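Local coordinates for protein glycosaminoglycan xylosylkinase (PDB 5XOM) that probably phosphorylates a xylose residue in the glycosaminoglycan linkage region of proteoglycans, as a secretory-pathway kinase of the Fam20 family, at residues 128-133 against 294-299. Numbering follows the deposited sequence.
Sequences GYDRHN and HLDNAK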
loop_
_atom_site.group_PDB
_atom_site.type_symbol
_atom_site.label_atom_id
_atom_site.label_comp_id
_atom_site.label_asym_id
_atom_site.label_seq_id
_atom_site.Cartn_x
_atom_site.Cartn_y
_atom_site.Cartn_z
ATOM N N GLY A 128 20.866 7.349 -31.196
ATOM C CA GLY A 128 20.813 5.905 -31.028
ATOM C C GLY A 128 19.404 5.345 -30.882
ATOM O O GLY A 128 18.392 6.051 -30.932
ATOM N N TYR A 129 19.365 4.026 -30.700
ATOM C CA TYR A 129 18.136 3.286 -30.459
ATOM C C TYR A 129 17.677 3.446 -29.018
ATOM O O TYR A 129 18.454 3.792 -28.125
ATOM C CB TYR A 129 18.324 1.792 -30.715
ATOM C CG TYR A 129 18.972 1.453 -32.034
ATOM C CD1 TYR A 129 18.483 1.962 -33.217
ATOM C CD2 TYR A 129 20.076 0.634 -32.089
ATOM C CE1 TYR A 129 19.074 1.651 -34.420
ATOM C CE2 TYR A 129 20.675 0.326 -33.293
ATOM C CZ TYR A 129 20.170 0.838 -34.455
ATOM O OH TYR A 129 20.760 0.531 -35.658
ATOM N N ASP A 130 16.396 3.155 -28.797
ATOM C CA ASP A 130 15.877 3.017 -27.441
ATOM C C ASP A 130 16.656 1.944 -26.684
ATOM O O ASP A 130 16.886 0.850 -27.207
ATOM C CB ASP A 130 14.397 2.628 -27.507
ATOM C CG ASP A 130 13.482 3.820 -27.700
ATOM O OD1 ASP A 130 14.005 4.920 -27.961
ATOM O OD2 ASP A 130 12.240 3.646 -27.645
ATOM N N ARG A 131 17.054 2.256 -25.446
ATOM C CA ARG A 131 17.714 1.291 -24.562
ATOM C C ARG A 131 16.670 0.651 -23.655
ATOM O O ARG A 131 16.047 1.334 -22.831
ATOM C CB ARG A 131 18.809 1.936 -23.711
ATOM C CG ARG A 131 20.157 2.117 -24.411
ATOM C CD ARG A 131 20.098 3.164 -25.499
ATOM N NE ARG A 131 20.200 4.491 -24.928
ATOM C CZ ARG A 131 20.179 5.608 -25.632
ATOM N NH1 ARG A 131 20.072 5.597 -26.959
ATOM N NH2 ARG A 131 20.273 6.773 -25.008
ATOM N N HIS A 132 16.494 -0.661 -23.795
ATOM C CA HIS A 132 15.499 -1.372 -22.999
ATOM C C HIS A 132 15.813 -1.284 -21.510
ATOM O O HIS A 132 14.903 -1.176 -20.683
ATOM C CB HIS A 132 15.429 -2.830 -23.438
ATOM C CG HIS A 132 16.588 -3.652 -22.964
ATOM N ND1 HIS A 132 17.893 -3.358 -23.297
ATOM C CD2 HIS A 132 16.643 -4.740 -22.158
ATOM C CE1 HIS A 132 18.701 -4.239 -22.735
ATOM N NE2 HIS A 132 17.968 -5.090 -22.038
ATOM N N ASN A 133 17.093 -1.370 -21.146
ATOM C CA ASN A 133 17.454 -1.342 -19.736
ATOM C C ASN A 133 17.257 0.037 -19.141
ATOM O O ASN A 133 17.081 0.157 -17.925
ATOM C CB ASN A 133 18.906 -1.798 -19.541
ATOM C CG ASN A 133 19.903 -0.864 -20.210
ATOM O OD1 ASN A 133 19.743 -0.502 -21.379
ATOM N ND2 ASN A 133 20.927 -0.453 -19.462
ATOM N N HIS A 294 5.952 10.370 -17.137
ATOM C CA HIS A 294 7.268 9.927 -17.596
ATOM C C HIS A 294 7.076 8.686 -18.455
ATOM O O HIS A 294 7.330 7.545 -18.055
ATOM C CB HIS A 294 8.189 9.673 -16.423
ATOM C CG HIS A 294 8.458 10.929 -15.606
ATOM N ND1 HIS A 294 8.883 10.881 -14.277
ATOM C CD2 HIS A 294 8.367 12.241 -15.949
ATOM C CE1 HIS A 294 9.034 12.114 -13.848
ATOM N NE2 HIS A 294 8.727 12.945 -14.838
ATOM N N LEU A 295 6.619 8.921 -19.679
ATOM C CA LEU A 295 6.334 7.858 -20.634
ATOM C C LEU A 295 7.373 7.907 -21.752
ATOM O O LEU A 295 7.751 8.990 -22.214
ATOM C CB LEU A 295 4.903 8.007 -21.165
ATOM C CG LEU A 295 4.419 7.058 -22.245
ATOM C CD1 LEU A 295 4.469 5.656 -21.682
ATOM C CD2 LEU A 295 2.984 7.430 -22.601
ATOM N N ASP A 296 7.866 6.728 -22.141
ATOM C CA ASP A 296 8.967 6.567 -23.085
ATOM C C ASP A 296 10.231 7.251 -22.573
ATOM O O ASP A 296 10.564 8.366 -22.989
ATOM C CB ASP A 296 8.598 7.111 -24.471
ATOM C CG ASP A 296 9.664 6.817 -25.532
ATOM O OD1 ASP A 296 9.374 7.024 -26.732
ATOM O OD2 ASP A 296 10.786 6.371 -25.186
ATOM N N ASN A 297 10.952 6.577 -21.683
ATOM C CA ASN A 297 12.174 7.109 -21.095
ATOM C C ASN A 297 13.417 6.389 -21.607
ATOM O O ASN A 297 14.468 6.444 -20.960
ATOM C CB ASN A 297 12.103 7.028 -19.569
ATOM C CG ASN A 297 10.806 7.586 -19.015
ATOM O OD1 ASN A 297 10.399 8.694 -19.361
ATOM N ND2 ASN A 297 10.145 6.816 -18.146
ATOM N N ALA A 298 13.314 5.713 -22.757
ATOM C CA ALA A 298 14.335 4.760 -23.184
ATOM C C ALA A 298 15.553 5.402 -23.835
ATOM O O ALA A 298 16.589 4.734 -23.957
ATOM C CB ALA A 298 13.744 3.747 -24.162
ATOM N N LYS A 299 15.480 6.666 -24.243
ATOM C CA LYS A 299 16.644 7.291 -24.865
ATOM C C LYS A 299 17.472 7.981 -23.787
ATOM O O LYS A 299 17.683 9.193 -23.756
ATOM C CB LYS A 299 16.218 8.255 -25.964
ATOM C CG LYS A 299 17.321 8.484 -26.988
ATOM C CD LYS A 299 17.214 7.518 -28.157
ATOM C CE LYS A 299 16.046 7.879 -29.043
ATOM N NZ LYS A 299 16.266 9.227 -29.632
#
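The carbonyl oxygen of A298 accepts the backbone N-H of R131, with N to O 2.9 Å and a nearly straight approach (163°). The bond ties the N-cap of helix 132-144, which probably corresponds to helix C of protein kinases, to the loop after strand 289-292, whose D-N-A sequence (D296 to A298) probably stands in the place of the DFG motif of canonical kinases. The R131 side chain bends at its second and third torsions, and one face of its guanidinium is met near its rim by the same A298 O, 3.7 Å above the plane, and by K299 CA. NH2 comes within 3.3 Å of K299 C, while NH1 turns back to Y129 O at 2.7 Å in a bent hydrogen bond. A methionine in place of R131 would probably leave Y129 O without this donor and the K299 backbone without its flat polar cover. Next to the R131-A298 bond, the methyl CB of A298 packs against D130 CG at 3.5 Å. D130 OD2, salt-bridged to K111, also approaches D296 OD2 at 3.9 Å, the two carboxylate planes 74° apart. K299 sends its CG anti to the backbone N (chi1 -157°) and then curls at each later torsion, which sets its CD beside both R131 NH1 and G128 O. Its amino group reaches beyond the pair, salt-bridged to D277 and hydrogen-bonded to Y126 O, and its CD rests 3.4 Å from G128 O.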